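Cellulase (Uncultured bacterium, PDB 3WX5) is a glycoside hydrolase family 12 endoglucanase that probably cleaves internal beta-1,4-glucosidic bonds of cellulose. Local coordinates at residues P77-G82 against V219-E224; G116-A121 against W145-G150. All blocks are in the same frame, centred on the assembly; numbering follows the deposited sequence.

Overall arrangement
Both interactions belong to the same mixed beta sheet of the family 12 beta-jelly-roll, with their centres about 14 Å apart. Interaction 1 joins strand 78-80 to strand 215-225, and the latter is also the neighbour of strand 117-127, which interaction 2 pairs with strand 140-149; along the chain, interaction 2 is nested within the loop that interaction 1 closes. Ala121 N lies 2.9 Å from Gly222 O, a probable backbone hydrogen bond between the two contacts. A second probable bond runs from Asn119 ND2 to Glu224 OE1, at 2.9 Å. One face of this sheet packs against the second sheet; the other, with Tyr80, Glu220, Asn119 and Trp145, probably faces the substrate-binding cleft, as in this family.

Interaction 1 of 2, residues P77-G82 against V219-E224; sequences PAIYLG and VETGFE
The phenol ring of Tyr80 rises beside the side chain of Glu220, with Gly82 O in plane at the ring's edge and the His84 ring meeting it at about 35°. With CG between its backbone N and carbonyl carbon (chi1 71°), the ring leads away from strand 219-222, and it is CB of Tyr80 that touches CG of Glu220, at 3.6 Å. The ring of Phe223 belongs to the other side and meets that of Trp108. Polar ends on the Tyr80 side find partners beyond the two strands: Glu220 OE2 bonds to His84 ND1, and Tyr80 OH to Ala87 O.

The strands run antiparallel, 157° between their directions. Ile79 and Thr221 exchange two bonds, Ile79 N to Thr221 O at 2.8 Å and Thr221 N to Ile79 O at 2.9 Å. A second such pair joins Leu81 and Val219, with Leu81 N 2.9 Å from Val219 O and the reverse bond equally short. Further along, Phe223 N reaches Pro77 O at 3.2 Å. Between these bonds Ala78 faces Gly222, where a side chain on the glycine would run into Pro77 O and Ala78 CA.

On the opposite face Ile79 and Thr221 meet through their CG2 methyls, 3.8 Å apart, and both side chains rest on Phe237 of strand 233-243. The Ile79 and Thr221 side is thus mainly apolar, whereas the Tyr80 and Glu220 side carries polar groups with partners outside the two strands, among them a buried carboxylate whose OE2 is satisfied by His84.

Interaction 2 of 2, residues G116-A121 against W145-G150; sequences GRWNAA and WLNWRG
A classic beta bulge lies between strands 117-121 and 145-149, where Leu146 and Asn147 together face Ala120. Ala120 O takes a nearly straight bond from Leu146 N at 2.8 Å and a long, weak one from Asn147 N; Ala120 N bonds to Asn147 O, approaching from above its carbonyl plane. The extra residue shifts the register, pairing Ala121 with Trp145.

On the Trp145 face, the amide of Asn119 meets the indole with its plane turned 62° from the ring. ND2 sits over the centre of Trp145, 3.1 Å above the plane, and is also hydrogen-bonded to Glu224 OE1, which helps to fix the amide's rotation. CB of Ala121 touches CD1 of the same indole at 3.7 Å.

The other face carries Trp118. Its CG stands between backbone N and carbonyl carbon (chi1 52°), swinging the indole across beneath the neighbouring strand: Arg149 CB lies 3.3 Å above the ring plane toward its rim, and the backbone of Trp148 covers the same face. NE1 of Trp118 hydrogen-bonds to Ser115 O. With an alanine in place of Trp118, Arg149 CB and the Trp148 backbone would probably lose the indole packed against them, and Ser115 O its NE1 donor.

At the strand ends, Arg117 grips Gly150 O side-on, with NE at 3.2 Å and NH2 at 2.9 Å, the oxygen lying in the guanidinium plane. NH1 makes a salt bridge to Asp71. Arg149 NE instead donates to a water at 2.8 Å that in turn donates to Gly116 O. Two nitrogens on Gly150 O and a third on Asp71 are likely to fix the orientation of the Arg117 guanidinium, whereas the more exposed Arg149 reaches Gly116 O through water.

Interaction 1 of 2, residues P77-G82 against V219-E224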
ATOM      1  N   PRO A  77      -2.967  -8.178  -1.327  1.00 11.93           N
ATOM      2  CA  PRO A  77      -2.976  -8.464   0.122  1.00 12.13           C
ATOM      3  C   PRO A  77      -2.126  -7.420   0.860  1.00 12.21           C
ATOM      4  O   PRO A  77      -1.026  -7.079   0.396  1.00 11.07           O
ATOM      5  CB  PRO A  77      -2.306  -9.843   0.220  1.00 11.35           C
ATOM      6  CG  PRO A  77      -1.450  -9.941  -1.061  1.00 10.81           C
ATOM      7  CD  PRO A  77      -2.263  -9.211  -2.114  1.00 11.14           C
ATOM      8  N   ALA A  78      -2.678  -6.825   1.911  1.00  9.60           N
ATOM      9  CA  ALA A  78      -2.105  -5.594   2.468  1.00  9.89           C
ATOM     10  C   ALA A  78      -2.484  -5.391   3.932  1.00 11.41           C
ATOM     11  O   ALA A  78      -3.465  -5.943   4.397  1.00 11.95           O
ATOM     12  CB  ALA A  78      -2.578  -4.378   1.646  1.00  9.57           C
ATOM     13  N   ILE A  79      -1.715  -4.551   4.626  1.00 12.55           N
ATOM     14  CA  ILE A  79      -2.049  -4.124   5.970  1.00 12.59           C
ATOM     15  C   ILE A  79      -2.176  -2.597   5.922  1.00 13.74           C
ATOM     16  O   ILE A  79      -1.526  -1.940   5.101  1.00 12.21           O
ATOM     17  CB  ILE A  79      -0.972  -4.553   7.004  1.00 11.46           C
ATOM     18  CG1 ILE A  79      -1.346  -4.066   8.409  1.00 11.34           C
ATOM     19  CG2 ILE A  79       0.475  -4.156   6.570  1.00 11.21           C
ATOM     20  CD1 ILE A  79      -0.590  -4.820   9.547  1.00 13.68           C
ATOM     21  N   TYR A  80      -3.080  -2.047   6.723  1.00 11.31           N
ATOM     22  CA  TYR A  80      -3.304  -0.605   6.655  1.00 12.96           C
ATOM     23  C   TYR A  80      -3.687   0.040   7.971  1.00 13.98           C
ATOM     24  O   TYR A  80      -4.280  -0.596   8.864  1.00 12.43           O
ATOM     25  CB  TYR A  80      -4.312  -0.240   5.542  1.00 12.40           C
ATOM     26  CG  TYR A  80      -5.754  -0.609   5.800  1.00 11.22           C
ATOM     27  CD1 TYR A  80      -6.625   0.299   6.397  1.00 14.97           C
ATOM     28  CD2 TYR A  80      -6.294  -1.785   5.279  1.00 14.22           C
ATOM     29  CE1 TYR A  80      -7.976  -0.022   6.602  1.00 16.11           C
ATOM     30  CE2 TYR A  80      -7.648  -2.100   5.445  1.00 17.53           C
ATOM     31  CZ  TYR A  80      -8.480  -1.215   6.116  1.00 17.69           C
ATOM     32  OH  TYR A  80      -9.823  -1.506   6.268  1.00 16.05           O
ATOM     33  N   LEU A  81      -3.399   1.341   8.027  1.00 13.64           N
ATOM     34  CA  LEU A  81      -3.976   2.267   8.981  1.00 15.10           C
ATOM     35  C   LEU A  81      -4.923   3.202   8.239  1.00 16.34           C
ATOM     36  O   LEU A  81      -4.624   3.633   7.123  1.00 13.98           O
ATOM     37  CB  LEU A  81      -2.853   3.100   9.595  1.00 15.19           C
ATOM     38  CG  LEU A  81      -3.388   4.109  10.617  1.00 16.94           C
ATOM     39  CD1 LEU A  81      -3.074   3.683  12.023  1.00 23.70           C
ATOM     40  CD2 LEU A  81      -2.802   5.472  10.307  1.00 18.96           C
ATOM     41  N   GLY A  82      -6.080   3.484   8.834  1.00 13.36           N
ATOM     42  CA  GLY A  82      -7.028   4.408   8.228  1.00 13.05           C
ATOM     43  C   GLY A  82      -8.268   3.713   7.657  1.00 14.09           C
ATOM     44  O   GLY A  82      -8.749   2.723   8.226  1.00 15.97           O
ATOM     45  N   VAL A 219      -3.230   4.539   4.801  1.00 11.18           N
ATOM     46  CA  VAL A 219      -1.836   4.239   4.513  1.00 11.62           C
ATOM     47  C   VAL A 219      -1.723   2.713   4.578  1.00 12.56           C
ATOM     48  O   VAL A 219      -1.890   2.120   5.672  1.00 13.04           O
ATOM     49  CB  VAL A 219      -0.907   4.857   5.597  1.00 11.60           C
ATOM     50  CG1 VAL A 219       0.576   4.502   5.316  1.00 10.90           C
ATOM     51  CG2 VAL A 219      -1.088   6.381   5.618  1.00 12.48           C
ATOM     52  N   GLU A 220      -1.379   2.099   3.442  1.00 11.77           N
ATOM     53  CA  GLU A 220      -1.364   0.639   3.336  1.00 11.44           C
ATOM     54  C   GLU A 220      -0.008   0.201   2.839  1.00 11.48           C
ATOM     55  O   GLU A 220       0.680   0.953   2.151  1.00 10.51           O
ATOM     56  CB  GLU A 220      -2.450   0.148   2.357  1.00 10.58           C
ATOM     57  CG  GLU A 220      -3.671   1.058   2.259  1.00 12.12           C
ATOM     58  CD  GLU A 220      -4.882   0.416   1.552  1.00 16.52           C
ATOM     59  OE1 GLU A 220      -4.733  -0.623   0.866  1.00 16.21           O
ATOM     60  OE2 GLU A 220      -6.015   0.911   1.761  1.00 16.74           O
ATOM     61  N   THR A 221       0.361  -1.046   3.112  1.00  9.57           N
ATOM     62  CA  THR A 221       1.429  -1.641   2.329  1.00  9.14           C
ATOM     63  C   THR A 221       1.160  -3.126   2.135  1.00 10.19           C
ATOM     64  O   THR A 221       0.330  -3.702   2.845  1.00 10.10           O
ATOM     65  CB  THR A 221       2.796  -1.425   3.005  1.00  9.49           C
ATOM     66  OG1 THR A 221       3.831  -1.743   2.063  1.00 10.43           O
ATOM     67  CG2 THR A 221       2.926  -2.329   4.274  1.00  8.73           C
ATOM     68  N   GLY A 222       1.788  -3.724   1.129  1.00  9.05           N
ATOM     69  CA  GLY A 222       1.470  -5.119   0.774  1.00  8.13           C
ATOM     70  C   GLY A 222       2.144  -5.468  -0.522  1.00 11.55           C
ATOM     71  O   GLY A 222       3.138  -4.836  -0.880  1.00 12.03           O
ATOM     72  N   PHE A 223       1.561  -6.406  -1.271  1.00 10.16           N
ATOM     73  CA  PHE A 223       2.216  -6.911  -2.480  1.00 11.16           C
ATOM     74  C   PHE A 223       1.181  -6.858  -3.590  1.00 12.25           C
ATOM     75  O   PHE A 223       0.130  -7.497  -3.482  1.00 11.47           O
ATOM     76  CB  PHE A 223       2.651  -8.365  -2.270  1.00 10.82           C
ATOM     77  CG  PHE A 223       3.551  -8.559  -1.064  1.00 10.85           C
ATOM     78  CD1 PHE A 223       4.905  -8.259  -1.154  1.00 10.49           C
ATOM     79  CD2 PHE A 223       3.024  -8.954   0.172  1.00 14.59           C
ATOM     80  CE1 PHE A 223       5.746  -8.403  -0.052  1.00 12.45           C
ATOM     81  CE2 PHE A 223       3.860  -9.075   1.306  1.00 12.31           C
ATOM     82  CZ  PHE A 223       5.221  -8.821   1.178  1.00 10.85           C
ATOM     83  N   GLU A 224       1.463  -6.144  -4.676  1.00  9.05           N
ATOM     84  CA  GLU A 224       0.604  -6.334  -5.839  1.00  9.50           C
ATOM     85  C   GLU A 224       1.024  -7.624  -6.530  1.00 11.20           C
ATOM     86  O   GLU A 224       2.197  -7.809  -6.872  1.00  9.48           O
ATOM     87  CB  GLU A 224       0.662  -5.147  -6.805  1.00 11.29           C
ATOM     88  CG  GLU A 224       0.143  -3.830  -6.209  1.00 12.91           C
ATOM     89  CD  GLU A 224      -0.046  -2.747  -7.267  1.00 16.77           C
ATOM     90  OE1 GLU A 224       0.951  -2.312  -7.888  1.00 13.32           O
ATOM     91  OE2 GLU A 224      -1.204  -2.367  -7.523  1.00 15.47           O
TER

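Interaction 2 of 2, residues G116-A121 against W145-G150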
ATOM      1  N   GLY A 116       7.328 -15.838  -9.565  1.00 15.52           N
ATOM      2  CA  GLY A 116       6.160 -14.966  -9.695  1.00 14.46           C
ATOM      3  C   GLY A 116       6.434 -13.597 -10.287  1.00 14.53           C
ATOM      4  O   GLY A 116       7.583 -13.237 -10.636  1.00 13.48           O
ATOM      5  N   ARG A 117       5.356 -12.830 -10.439  1.00 11.29           N
ATOM      6  CA  ARG A 117       5.454 -11.455 -10.889  1.00 10.44           C
ATOM      7  C   ARG A 117       4.649 -10.616  -9.908  1.00 11.38           C
ATOM      8  O   ARG A 117       3.445 -10.843  -9.742  1.00 12.17           O
ATOM      9  CB  ARG A 117       4.871 -11.336 -12.311  1.00 10.78           C
ATOM     10  CG  ARG A 117       5.593 -12.267 -13.309  1.00 13.95           C
ATOM     11  CD  ARG A 117       5.137 -11.993 -14.754  1.00 14.39           C
ATOM     12  NE  ARG A 117       5.689 -10.704 -15.189  1.00 20.67           N
ATOM     13  CZ  ARG A 117       4.971  -9.685 -15.650  1.00 20.62           C
ATOM     14  NH1 ARG A 117       3.643  -9.805 -15.792  1.00 24.17           N
ATOM     15  NH2 ARG A 117       5.579  -8.546 -15.964  1.00 10.19           N
ATOM     16  N   TRP A 118       5.339  -9.748  -9.175  1.00  9.44           N
ATOM     17  CA  TRP A 118       4.767  -9.087  -7.989  1.00 10.64           C
ATOM     18  C   TRP A 118       5.623  -7.876  -7.641  1.00 10.22           C
ATOM     19  O   TRP A 118       6.728  -7.686  -8.189  1.00  9.87           O
ATOM     20  CB  TRP A 118       4.723 -10.036  -6.772  1.00 11.63           C
ATOM     21  CG  TRP A 118       6.081 -10.692  -6.492  1.00 12.00           C
ATOM     22  CD1 TRP A 118       6.491 -11.941  -6.909  1.00 13.23           C
ATOM     23  CD2 TRP A 118       7.183 -10.136  -5.750  1.00  9.54           C
ATOM     24  NE1 TRP A 118       7.784 -12.165  -6.503  1.00 14.29           N
ATOM     25  CE2 TRP A 118       8.240 -11.077  -5.802  1.00 11.92           C
ATOM     26  CE3 TRP A 118       7.374  -8.949  -5.030  1.00  9.42           C
ATOM     27  CZ2 TRP A 118       9.486 -10.837  -5.218  1.00 10.05           C
ATOM     28  CZ3 TRP A 118       8.630  -8.713  -4.420  1.00 10.30           C
ATOM     29  CH2 TRP A 118       9.664  -9.664  -4.523  1.00 10.68           C
ATOM     30  N   ASN A 119       5.068  -7.000  -6.810  1.00  8.61           N
ATOM     31  CA  ASN A 119       5.862  -5.944  -6.198  1.00  9.02           C
ATOM     32  C   ASN A 119       5.572  -5.906  -4.708  1.00 12.33           C
ATOM     33  O   ASN A 119       4.663  -6.615  -4.249  1.00 10.93           O
ATOM     34  CB  ASN A 119       5.572  -4.589  -6.856  1.00  9.38           C
ATOM     35  CG  ASN A 119       4.169  -4.048  -6.545  1.00 10.77           C
ATOM     36  OD1 ASN A 119       3.595  -4.314  -5.480  1.00 10.06           O
ATOM     37  ND2 ASN A 119       3.686  -3.157  -7.415  1.00 12.45           N
ATOM     38  N   ALA A 120       6.427  -5.208  -3.955  1.00 10.58           N
ATOM     39  CA  ALA A 120       6.161  -4.927  -2.541  1.00 11.00           C
ATOM     40  C   ALA A 120       6.108  -3.414  -2.436  1.00 11.36           C
ATOM     41  O   ALA A 120       7.048  -2.741  -2.853  1.00 10.51           O
ATOM     42  CB  ALA A 120       7.321  -5.481  -1.660  1.00 10.22           C
ATOM     43  N   ALA A 121       4.968  -2.874  -1.999  1.00 11.34           N
ATOM     44  CA  ALA A 121       4.671  -1.469  -2.256  1.00  8.56           C
ATOM     45  C   ALA A 121       3.684  -0.900  -1.251  1.00  8.50           C
ATOM     46  O   ALA A 121       2.699  -1.552  -0.901  1.00 10.70           O
ATOM     47  CB  ALA A 121       4.152  -1.270  -3.683  1.00  9.15           C
ATOM     48  N   TRP A 145       7.126   1.771  -4.391  1.00  7.79           N
ATOM     49  CA  TRP A 145       7.524   0.401  -4.722  1.00 10.52           C
ATOM     50  C   TRP A 145       8.939   0.173  -4.182  1.00 11.27           C
ATOM     51  O   TRP A 145       9.867   0.891  -4.545  1.00 11.40           O
ATOM     52  CB  TRP A 145       7.555   0.194  -6.247  1.00 10.01           C
ATOM     53  CG  TRP A 145       6.198   0.182  -6.961  1.00  9.05           C
ATOM     54  CD1 TRP A 145       5.049   0.853  -6.596  1.00 12.51           C
ATOM     55  CD2 TRP A 145       5.882  -0.532  -8.168  1.00  9.24           C
ATOM     56  NE1 TRP A 145       4.030   0.559  -7.495  1.00 11.65           N
ATOM     57  CE2 TRP A 145       4.533  -0.246  -8.490  1.00 12.26           C
ATOM     58  CE3 TRP A 145       6.631  -1.347  -9.038  1.00 13.96           C
ATOM     59  CZ2 TRP A 145       3.888  -0.820  -9.593  1.00  8.24           C
ATOM     60  CZ3 TRP A 145       6.001  -1.886 -10.178  1.00  9.98           C
ATOM     61  CH2 TRP A 145       4.649  -1.601 -10.451  1.00  9.61           C
ATOM     62  N   LEU A 146       9.093  -0.841  -3.334  1.00 11.61           N
ATOM     63  CA  LEU A 146      10.363  -1.112  -2.656  1.00 11.09           C
ATOM     64  C   LEU A 146      11.104  -2.304  -3.247  1.00 12.09           C
ATOM     65  O   LEU A 146      12.337  -2.387  -3.172  1.00 12.18           O
ATOM     66  CB  LEU A 146      10.121  -1.371  -1.162  1.00 13.22           C
ATOM     67  CG  LEU A 146       9.431  -0.203  -0.447  1.00 12.81           C
ATOM     68  CD1 LEU A 146       9.083  -0.624   0.963  1.00 15.16           C
ATOM     69  CD2 LEU A 146      10.333   1.067  -0.449  1.00 12.71           C
ATOM     70  N   ASN A 147      10.353  -3.224  -3.847  1.00 12.02           N
ATOM     71  CA  ASN A 147      10.930  -4.478  -4.341  1.00 12.48           C
ATOM     72  C   ASN A 147       9.902  -5.125  -5.298  1.00 11.92           C
ATOM     73  O   ASN A 147       8.756  -4.690  -5.378  1.00 11.53           O
ATOM     74  CB  ASN A 147      11.258  -5.413  -3.145  1.00 12.45           C
ATOM     75  CG  ASN A 147      12.475  -6.300  -3.394  1.00 15.82           C
ATOM     76  OD1 ASN A 147      13.315  -6.538  -2.489  1.00 18.38           O
ATOM     77  ND2 ASN A 147      12.574  -6.817  -4.605  1.00  9.55           N
ATOM     78  N   TRP A 148      10.352  -6.045  -6.135  1.00 13.29           N
ATOM     79  CA  TRP A 148       9.489  -6.594  -7.197  1.00 10.79           C
ATOM     80  C   TRP A 148      10.231  -7.713  -7.913  1.00 13.99           C
ATOM     81  O   TRP A 148      11.424  -7.911  -7.696  1.00 11.38           O
ATOM     82  CB  TRP A 148       9.128  -5.503  -8.223  1.00 11.46           C
ATOM     83  CG  TRP A 148      10.344  -4.954  -8.927  1.00  8.39           C
ATOM     84  CD1 TRP A 148      10.979  -5.487 -10.030  1.00 14.25           C
ATOM     85  CD2 TRP A 148      11.075  -3.781  -8.571  1.00 12.30           C
ATOM     86  NE1 TRP A 148      12.059  -4.706 -10.379  1.00 11.14           N
ATOM     87  CE2 TRP A 148      12.158  -3.669  -9.481  1.00 13.68           C
ATOM     88  CE3 TRP A 148      10.952  -2.837  -7.541  1.00 11.86           C
ATOM     89  CZ2 TRP A 148      13.112  -2.660  -9.381  1.00 15.27           C
ATOM     90  CZ3 TRP A 148      11.914  -1.842  -7.429  1.00 16.37           C
ATOM     91  CH2 TRP A 148      12.993  -1.773  -8.346  1.00 11.61           C
ATOM     92  N   ARG A 149       9.509  -8.435  -8.767  1.00 11.98           N
ATOM     93  CA  ARG A 149      10.120  -9.435  -9.605  1.00 13.37           C
ATOM     94  C   ARG A 149       9.353  -9.485 -10.889  1.00 12.91           C
ATOM     95  O   ARG A 149       8.145  -9.347 -10.876  1.00 11.06           O
ATOM     96  CB  ARG A 149      10.068 -10.799  -8.922  1.00 11.69           C
ATOM     97  CG  ARG A 149      10.712 -11.885  -9.761  1.00 18.59           C
ATOM     98  CD  ARG A 149      10.648 -13.242  -9.063  1.00 21.78           C
ATOM     99  NE  ARG A 149      10.941 -14.327 -10.003  1.00 30.98           N
ATOM    100  CZ  ARG A 149      12.165 -14.773 -10.252  1.00 36.73           C
ATOM    101  NH1 ARG A 149      13.211 -14.242  -9.609  1.00 39.04           N
ATOM    102  NH2 ARG A 149      12.341 -15.771 -11.120  1.00 35.31           N
ATOM    103  N   GLY A 150      10.057  -9.667 -12.006  1.00 10.49           N
ATOM    104  CA  GLY A 150       9.397 -10.025 -13.254  1.00 13.22           C
ATOM    105  C   GLY A 150       9.168  -8.873 -14.207  1.00 12.44           C
ATOM    106  O   GLY A 150       8.360  -8.976 -15.121  1.00 14.25           O
TER
HETATM  107  O   HOH W   1       9.189 -14.664 -12.140  1.00 23.93           O